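Local coordinates for dihydrofolate reductase (Moritella profunda, PDB 3IA5), which probably catalyses the NADPH-dependent reduction of 7,8-dihydrofolate to tetrahydrofolate, a key step of folate metabolism that supports purine, glycine and DNA-precursor synthesis, at residues M21-P26 with T115-T120. Sequence-based numbering, arbitrary orientation.
Sequences MPWHLP and THIELT
The indole N-H of W23 is hydrogen-bonded to OE2 of E28, on helix 27-36, while one face of the ring is met by the methyl CD1 of I117, 3.3 Å from W23 NE1. That methyl sits over the five-membered ring as a CH-pi contact, with I117 CD1 3.5 Å from the ring centroid and 23° off the normal. CB of M21, from the same loop as W23, lies toward the rim of the opposite face. L119 approaches obliquely, its CD2 3.8 Å from both CE3 and CB of W23. L25 completes the apolar cluster, meeting I117 tip to tip, with L25 CD2 3.8 Å from I117 CD1. With CG1 of I117 anti to its carbonyl carbon (chi1 -47°) and the chain extended beyond, a single terminal methyl serves both W23 and L25. An alanine in place of W23 would probably leave E28 without its indole partner and strip the I117 methyl of the ring face it packs on. No hydrogen bond links the two segments; the contact is essentially apolar and made by side chains. W23 also lies close to A8 and I15, both NADP(H)-binding residues. Residues 21-26 are the last part of the loop between strand 14-16 and helix 27-36, and they lie against the end of strand 111-117, which pairs with strands 2-9 and 153-160 in the central sheet.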
loop_
_atom_site.group_PDB
_atom_site.type_symbol
_atom_site.label_atom_id
_atom_site.label_comp_id
_atom_site.label_asym_id
_atom_site.label_seq_id
_atom_site.Cartn_x
_atom_site.Cartn_y
_atom_site.Cartn_z
ATOM N N MET A 21 1.162 -5.580 11.495
ATOM C CA MET A 21 1.917 -4.357 11.684
ATOM C C MET A 21 2.159 -4.164 13.185
ATOM O O MET A 21 1.216 -4.109 13.963
ATOM C CB MET A 21 1.155 -3.162 11.128
ATOM C CG MET A 21 0.831 -3.235 9.641
ATOM S SD MET A 21 -0.010 -1.697 9.066
ATOM C CE MET A 21 -0.943 -2.420 7.698
ATOM N N PRO A 22 3.427 -4.083 13.601
ATOM C CA PRO A 22 3.655 -4.031 15.053
ATOM C C PRO A 22 3.727 -2.593 15.605
ATOM O O PRO A 22 4.782 -2.200 16.112
ATOM C CB PRO A 22 5.014 -4.715 15.186
ATOM C CG PRO A 22 5.767 -4.170 13.970
ATOM C CD PRO A 22 4.691 -4.133 12.842
ATOM N N TRP A 23 2.648 -1.824 15.481
ATOM C CA TRP A 23 2.599 -0.454 15.987
ATOM C C TRP A 23 1.176 0.039 15.998
ATOM O O TRP A 23 0.322 -0.506 15.279
ATOM C CB TRP A 23 3.440 0.503 15.123
ATOM C CG TRP A 23 3.067 0.550 13.643
ATOM C CD1 TRP A 23 1.922 1.093 13.082
ATOM C CD2 TRP A 23 3.842 0.046 12.549
ATOM N NE1 TRP A 23 1.955 0.960 11.710
ATOM C CE2 TRP A 23 3.115 0.315 11.355
ATOM C CE3 TRP A 23 5.077 -0.613 12.455
ATOM C CZ2 TRP A 23 3.595 -0.048 10.080
ATOM C CZ3 TRP A 23 5.555 -0.969 11.188
ATOM C CH2 TRP A 23 4.811 -0.687 10.019
ATOM N N HIS A 24 0.934 1.067 16.816
ATOM C CA HIS A 24 -0.330 1.801 16.813
ATOM C C HIS A 24 -0.147 3.142 16.130
ATOM O O HIS A 24 0.735 3.913 16.510
ATOM C CB HIS A 24 -0.835 2.035 18.241
ATOM C CG HIS A 24 -1.127 0.774 18.980
ATOM N ND1 HIS A 24 -2.187 -0.043 18.658
ATOM C CD2 HIS A 24 -0.484 0.176 20.011
ATOM C CE1 HIS A 24 -2.190 -1.090 19.460
ATOM N NE2 HIS A 24 -1.162 -0.988 20.286
ATOM N N LEU A 25 -0.946 3.404 15.103
ATOM C CA LEU A 25 -0.916 4.688 14.399
ATOM C C LEU A 25 -2.177 4.835 13.545
ATOM O O LEU A 25 -2.127 4.694 12.330
ATOM C CB LEU A 25 0.332 4.845 13.522
ATOM C CG LEU A 25 0.677 6.326 13.253
ATOM C CD1 LEU A 25 1.760 6.865 14.208
ATOM C CD2 LEU A 25 1.072 6.577 11.798
ATOM N N PRO A 26 -3.313 5.094 14.197
ATOM C CA PRO A 26 -4.624 5.179 13.539
ATOM C C PRO A 26 -4.604 6.239 12.445
ATOM O O PRO A 26 -5.337 6.102 11.479
ATOM C CB PRO A 26 -5.573 5.580 14.671
ATOM C CG PRO A 26 -4.877 5.100 15.940
ATOM C CD PRO A 26 -3.397 5.178 15.666
ATOM N N THR A 115 4.104 6.172 4.253
ATOM C CA THR A 115 4.032 6.760 5.572
ATOM C C THR A 115 5.188 6.199 6.394
ATOM O O THR A 115 5.145 5.034 6.821
ATOM C CB THR A 115 2.715 6.401 6.228
ATOM O OG1 THR A 115 1.635 6.967 5.477
ATOM C CG2 THR A 115 2.687 6.925 7.711
ATOM N N HIS A 116 6.245 6.989 6.543
ATOM C CA HIS A 116 7.397 6.586 7.347
ATOM C C HIS A 116 7.053 6.868 8.814
ATOM O O HIS A 116 6.925 8.044 9.199
ATOM C CB HIS A 116 8.666 7.365 6.956
ATOM C CG HIS A 116 9.101 7.193 5.512
ATOM N ND1 HIS A 116 9.812 6.095 5.067
ATOM C CD2 HIS A 116 8.993 8.019 4.438
ATOM C CE1 HIS A 116 10.099 6.235 3.781
ATOM N NE2 HIS A 116 9.613 7.393 3.373
ATOM N N ILE A 117 6.855 5.811 9.603
ATOM C CA ILE A 117 6.683 5.933 11.056
ATOM C C ILE A 117 8.061 5.929 11.765
ATOM O O ILE A 117 8.894 5.035 11.547
ATOM C CB ILE A 117 5.763 4.840 11.576
ATOM C CG1 ILE A 117 4.518 4.778 10.674
ATOM C CG2 ILE A 117 5.379 5.059 13.050
ATOM C CD1 ILE A 117 3.522 3.750 11.076
ATOM N N GLU A 118 8.305 6.958 12.567
ATOM C CA GLU A 118 9.617 7.167 13.203
ATOM C C GLU A 118 9.744 6.229 14.401
ATOM O O GLU A 118 9.436 6.596 15.546
ATOM C CB GLU A 118 9.786 8.616 13.647
ATOM C CG GLU A 118 11.181 8.924 14.232
ATOM C CD GLU A 118 11.270 10.297 14.913
ATOM O OE1 GLU A 118 10.316 10.701 15.616
ATOM O OE2 GLU A 118 12.304 10.977 14.747
ATOM N N LEU A 119 10.231 5.025 14.109
ATOM C CA LEU A 119 10.122 3.877 14.991
ATOM C C LEU A 119 11.120 2.802 14.570
ATOM O O LEU A 119 11.148 2.393 13.401
ATOM C CB LEU A 119 8.706 3.291 14.850
ATOM C CG LEU A 119 8.558 1.828 15.209
ATOM C CD1 LEU A 119 8.816 1.704 16.735
ATOM C CD2 LEU A 119 7.172 1.364 14.876
ATOM N N THR A 120 11.923 2.357 15.528
ATOM C CA THR A 120 12.765 1.189 15.360
ATOM C C THR A 120 12.096 -0.018 16.023
ATOM O O THR A 120 11.810 -0.001 17.228
ATOM C CB THR A 120 14.162 1.401 15.954
ATOM O OG1 THR A 120 14.862 2.354 15.152
ATOM C CG2 THR A 120 14.927 0.089 15.957
#